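PDB 3SYY: exonuclease from Laribacter hongkongensis, which digests double-stranded DNA with strict 5'-to-3' polarity, as an alkaline exonuclease of the lambda-exonuclease-like PDDEXK group that binds magnesium. Local coordinates for residues Glu133-Lys136 and Gln137-Gln141; Ile170-Asp174 and Ala175-Glu179. One frame throughout, in Å; residues are numbered along the deposited sequence.

Contact 1: Glu133-Lys136 and Gln137-Gln141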
loop_
_atom_site.group_PDB
_atom_site.type_symbol
_atom_site.label_atom_id
_atom_site.label_comp_id
_atom_site.label_asym_id
_atom_site.label_seq_id
_atom_site.Cartn_x
_atom_site.Cartn_y
_atom_site.Cartn_z
ATOM N N GLU A 133 7.679 -3.525 -21.436
ATOM C CA GLU A 133 8.347 -2.341 -20.872
ATOM C C GLU A 133 9.871 -2.491 -20.911
ATOM O O GLU A 133 10.603 -1.473 -21.037
ATOM C CB GLU A 133 7.918 -2.093 -19.426
ATOM C CG GLU A 133 8.215 -3.288 -18.524
ATOM C CD GLU A 133 7.085 -3.605 -17.572
ATOM O OE1 GLU A 133 6.066 -4.163 -18.057
ATOM O OE2 GLU A 133 7.234 -3.295 -16.357
ATOM N N TYR A 134 10.359 -3.743 -20.800
ATOM C CA TYR A 134 11.799 -3.951 -20.823
ATOM C C TYR A 134 12.337 -3.993 -22.237
ATOM O O TYR A 134 13.494 -3.630 -22.442
ATOM C CB TYR A 134 12.239 -5.222 -20.046
ATOM C CG TYR A 134 11.888 -5.200 -18.587
ATOM C CD1 TYR A 134 11.878 -4.010 -17.858
ATOM C CD2 TYR A 134 11.536 -6.371 -17.944
ATOM C CE1 TYR A 134 11.544 -4.000 -16.488
ATOM C CE2 TYR A 134 11.204 -6.401 -16.605
ATOM C CZ TYR A 134 11.204 -5.194 -15.880
ATOM O OH TYR A 134 10.887 -5.263 -14.563
ATOM N N ILE A 135 11.518 -4.433 -23.200
ATOM C CA ILE A 135 11.876 -4.255 -24.623
ATOM C C ILE A 135 12.097 -2.724 -24.901
ATOM O O ILE A 135 13.076 -2.315 -25.525
ATOM C CB ILE A 135 10.794 -4.886 -25.568
ATOM C CG1 ILE A 135 10.644 -6.418 -25.347
ATOM C CG2 ILE A 135 11.043 -4.579 -27.073
ATOM C CD1 ILE A 135 11.940 -7.222 -25.600
ATOM N N LYS A 136 11.188 -1.884 -24.410
ATOM C CA LYS A 136 11.350 -0.439 -24.599
ATOM C C LYS A 136 12.607 0.081 -23.933
ATOM O O LYS A 136 13.335 0.845 -24.531
ATOM C CB LYS A 136 10.127 0.330 -24.124
ATOM C CG LYS A 136 8.898 0.043 -25.041
ATOM C CD LYS A 136 7.664 0.730 -24.560
ATOM C CE LYS A 136 6.552 0.552 -25.604
ATOM N NZ LYS A 136 5.959 -0.828 -25.424
ATOM N N GLN A 137 12.889 -0.391 -22.732
ATOM C CA GLN A 137 14.091 -0.004 -22.012
ATOM C C GLN A 137 15.349 -0.363 -22.829
ATOM O O GLN A 137 16.257 0.433 -23.007
ATOM C CB GLN A 137 14.126 -0.736 -20.680
ATOM C CG GLN A 137 15.381 -0.431 -19.904
ATOM C CD GLN A 137 15.470 -1.218 -18.615
ATOM O OE1 GLN A 137 14.754 -2.204 -18.411
ATOM N NE2 GLN A 137 16.314 -0.754 -17.715
ATOM N N MET A 138 15.384 -1.601 -23.319
ATOM C CA MET A 138 16.568 -2.064 -24.018
ATOM C C MET A 138 16.721 -1.429 -25.400
ATOM O O MET A 138 17.839 -1.160 -25.810
ATOM C CB MET A 138 16.535 -3.583 -24.119
ATOM C CG MET A 138 16.912 -4.251 -22.734
ATOM S SD MET A 138 16.824 -6.057 -22.852
ATOM C CE MET A 138 15.153 -6.435 -23.158
ATOM N N GLN A 139 15.623 -1.196 -26.096
ATOM C CA GLN A 139 15.735 -0.498 -27.405
ATOM C C GLN A 139 16.259 0.901 -27.168
ATOM O O GLN A 139 17.075 1.399 -27.949
ATOM C CB GLN A 139 14.412 -0.485 -28.163
ATOM C CG GLN A 139 13.966 -1.891 -28.656
ATOM C CD GLN A 139 14.962 -2.495 -29.713
ATOM O OE1 GLN A 139 15.851 -1.787 -30.231
ATOM N NE2 GLN A 139 14.827 -3.799 -29.978
ATOM N N THR A 140 15.825 1.543 -26.067
ATOM C CA THR A 140 16.329 2.865 -25.705
ATOM C C THR A 140 17.780 2.853 -25.337
ATOM O O THR A 140 18.524 3.791 -25.665
ATOM C CB THR A 140 15.557 3.447 -24.485
ATOM O OG1 THR A 140 14.163 3.535 -24.814
ATOM C CG2 THR A 140 16.113 4.821 -24.081
ATOM N N GLN A 141 18.216 1.814 -24.633
ATOM C CA GLN A 141 19.638 1.701 -24.301
ATOM C C GLN A 141 20.477 1.591 -25.608
ATOM O O GLN A 141 21.533 2.230 -25.729
ATOM C CB GLN A 141 19.881 0.455 -23.439
ATOM C CG GLN A 141 19.541 0.601 -21.988
ATOM C CD GLN A 141 19.366 -0.775 -21.302
ATOM O OE1 GLN A 141 19.114 -0.856 -20.095
ATOM N NE2 GLN A 141 19.531 -1.834 -22.067
#
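The side chains of Tyr134 and Gln137 lie side by side and point the same way, one helical turn apart. The planes of the ring and the amide are 47° apart, so they do not stack flat. Gln137 OE1 comes obliquely to the ring, 3.4 Å from Tyr134 CD1. On one face of the ring sits Glu133 CG, offset toward the rim. Lys114, from strand 109-114, makes a cation-pi contact with the same ring. Lys114 NZ also forms a hydrogen bond with Gln137 OE1, so the lysine joins ring and amide.

Gln137 reaches that point with CG anti to the backbone N (chi1 177°) and an extended chain beyond. Met138 starts differently, with CG anti to the carbonyl carbon, and bends only at its last torsion. Its CE ends 3.3 Å from Tyr134 O. The apolar contact is between Met138 CE and Ile135 CD1, at 4.1 Å. Met138 also touches Phe152, and both it and Ile135 touch Pro130.

Four successive i to i+4 bonds hold the backbone of helix 132-145 here. The one from Gln139 N to Ile135 O is 2.8 Å long. Lys136 O is gripped twice, by Thr140 N at 3.0 Å and by Thr140 OG1 at 2.8 Å. The two donors approach from opposite faces of the carbonyl plane. The hydroxyl of buried Thr140 thus finds an acceptor within its own helix.

The Gln137 side chain is about 4 Å from a bound magnesium ion and about 3 Å from the side chain of the metal ligand Glu112, at their nearest atoms. This helix therefore flanks the metal site. Glu112 and Lys114 are consistent with the E-x-K element of the PDDEXK nucleases. The Lys114 bond helps orient the Gln137 amide at the border of that site.

Contact 2: Ile170-Asp174 and Ala175-Glu179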
loop_
_atom_site.group_PDB
_atom_site.type_symbol
_atom_site.label_atom_id
_atom_site.label_comp_id
_atom_site.label_asym_id
_atom_site.label_seq_id
_atom_site.Cartn_x
_atom_site.Cartn_y
_atom_site.Cartn_z
ATOM N N ILE A 170 18.117 -9.512 -27.510
ATOM C CA ILE A 170 17.148 -8.624 -28.158
ATOM C C ILE A 170 17.937 -7.778 -29.146
ATOM O O ILE A 170 18.826 -7.004 -28.747
ATOM C CB ILE A 170 16.415 -7.710 -27.116
ATOM C CG1 ILE A 170 15.724 -8.577 -26.033
ATOM C CG2 ILE A 170 15.430 -6.754 -27.852
ATOM C CD1 ILE A 170 14.523 -9.510 -26.550
ATOM N N GLU A 171 17.647 -7.961 -30.431
ATOM C CA GLU A 171 18.361 -7.250 -31.497
ATOM C C GLU A 171 17.815 -5.825 -31.623
ATOM O O GLU A 171 16.606 -5.630 -31.523
ATOM C CB GLU A 171 18.141 -7.977 -32.851
ATOM C CG GLU A 171 18.745 -9.413 -32.943
ATOM C CD GLU A 171 20.273 -9.429 -32.887
ATOM O OE1 GLU A 171 20.817 -10.334 -32.239
ATOM O OE2 GLU A 171 20.952 -8.529 -33.446
ATOM N N ARG A 172 18.689 -4.857 -31.881
ATOM C CA ARG A 172 18.278 -3.470 -32.260
ATOM C C ARG A 172 17.096 -3.418 -33.235
ATOM O O ARG A 172 17.141 -4.058 -34.288
ATOM C CB ARG A 172 19.469 -2.729 -32.868
ATOM C CG ARG A 172 19.177 -1.281 -33.250
ATOM C CD ARG A 172 20.432 -0.561 -33.696
ATOM N NE ARG A 172 20.177 0.871 -33.786
ATOM C CZ ARG A 172 20.702 1.783 -32.979
ATOM N NH1 ARG A 172 21.562 1.434 -32.050
ATOM N NH2 ARG A 172 20.381 3.068 -33.133
ATOM N N ASP A 173 16.030 -2.683 -32.885
ATOM C CA ASP A 173 14.880 -2.495 -33.780
ATOM C C ASP A 173 14.809 -0.986 -34.133
ATOM O O ASP A 173 14.341 -0.160 -33.322
ATOM C CB ASP A 173 13.594 -2.954 -33.109
ATOM C CG ASP A 173 12.376 -2.847 -34.011
ATOM O OD1 ASP A 173 12.421 -2.157 -35.046
ATOM O OD2 ASP A 173 11.348 -3.480 -33.704
ATOM N N ASP A 174 15.289 -0.633 -35.321
ATOM C CA ASP A 174 15.306 0.781 -35.745
ATOM C C ASP A 174 13.922 1.422 -35.865
ATOM O O ASP A 174 13.773 2.598 -35.556
ATOM C CB ASP A 174 16.135 0.976 -37.038
ATOM C CG ASP A 174 17.628 0.883 -36.788
ATOM O OD1 ASP A 174 18.370 0.554 -37.728
ATOM O OD2 ASP A 174 18.077 1.149 -35.655
ATOM N N ALA A 175 12.914 0.665 -36.274
ATOM C CA ALA A 175 11.552 1.192 -36.296
ATOM C C ALA A 175 11.041 1.550 -34.915
ATOM O O ALA A 175 10.443 2.639 -34.738
ATOM C CB ALA A 175 10.590 0.225 -36.970
ATOM N N LEU A 176 11.258 0.658 -33.934
ATOM C CA LEU A 176 10.789 0.935 -32.576
ATOM C C LEU A 176 11.583 2.086 -31.989
ATOM O O LEU A 176 11.009 2.956 -31.324
ATOM C CB LEU A 176 10.859 -0.299 -31.656
ATOM C CG LEU A 176 10.233 -0.110 -30.250
ATOM C CD1 LEU A 176 8.831 0.478 -30.298
ATOM C CD2 LEU A 176 10.214 -1.417 -29.472
ATOM N N ILE A 177 12.894 2.081 -32.208
ATOM C CA ILE A 177 13.717 3.173 -31.782
ATOM C C ILE A 177 13.210 4.534 -32.365
ATOM O O ILE A 177 13.145 5.506 -31.636
ATOM C CB ILE A 177 15.200 2.892 -32.103
ATOM C CG1 ILE A 177 15.750 1.817 -31.136
ATOM C CG2 ILE A 177 16.066 4.175 -32.044
ATOM C CD1 ILE A 177 17.178 1.374 -31.462
ATOM N N ALA A 178 12.828 4.581 -33.645
ATOM C CA ALA A 178 12.424 5.885 -34.226
ATOM C C ALA A 178 11.142 6.345 -33.536
ATOM O O ALA A 178 11.000 7.528 -33.205
ATOM C CB ALA A 178 12.249 5.786 -35.729
ATOM N N GLU A 179 10.239 5.401 -33.280
ATOM C CA GLU A 179 8.983 5.676 -32.597
ATOM C C GLU A 179 9.195 6.131 -31.141
ATOM O O GLU A 179 8.577 7.107 -30.706
ATOM C CB GLU A 179 8.093 4.452 -32.711
ATOM C CG GLU A 179 6.849 4.413 -31.869
ATOM C CD GLU A 179 6.185 3.030 -31.945
ATOM O OE1 GLU A 179 6.438 2.292 -32.940
ATOM O OE2 GLU A 179 5.420 2.677 -31.008
#
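Ile177 N donates to Asp173 O at 2.9 Å, nearly straight at 170°. One residue on, Ala178 N donates to Asp174 O at 2.9 Å, tilted from the carbonyl plane.

Beside these bonds, Arg172 and Asp174 form a salt bridge, with Arg172 NE 2.8 Å from Asp174 OD2. The acceptor lies almost in the guanidinium plane, and OD2 uses its syn lone pair. Arg172 NH1 turns to another partner, the carbonyl of Arg147, so the guanidinium is held at two places.

The side chain of Asp173 caps helix 174-205. Asp173 OD1 accepts from Leu176 N at 3.2 Å, a weak bond although its N-H angle is 164°. The carboxylate is swung anti to the backbone N (chi1 -177°), which turns OD1 back over the first turn of the helix. Ala175 N is also near, 3.1 Å from Asp173 OD1.

This is a strand-to-helix turn with an Asp N-cap. Strand 165-171, at the edge of the five-stranded mixed sheet within this chain, ends here, and the long C-terminal helix begins. The negative carboxylate near the first N-H groups would suit the positive end of the helix dipole.

Ile177 packs against Arg172. Ile177 CD1 lies over one face of the guanidinium, toward its rim, and is 3.8 Å from Arg172 CG. The two side chains cross at about a right angle. Ile177 CG1, anti to the carbonyl carbon, leans against Asp173 O. Leu176 CB packs 3.8 Å from Asp173 CG, again with the side chains crossed. Ile177 is buried and also touches Gln139 of helix 132-145.

How the contacts relate
Contact 1 comes first along the chain and closes before contact 2 opens. Their centres are about 9 Å apart. Contact 1 lies wholly within helix 132-145; contact 2 joins the end of strand 165-171 to the start of helix 174-205. Gln139 bridges them: its OE1 is 2.8 Å from Asp173 N and its NE2 is 3.0 Å from Glu171 O, both probable hydrogen bonds. Apolar packing adds to this, with Ile135 CD1 3.6 Å from Ile170 CD1. Helix 132-145 thus spans from the magnesium site to the sheet edge where the C-terminal helix departs. Contact 2 itself lies at the surface, away from the metals.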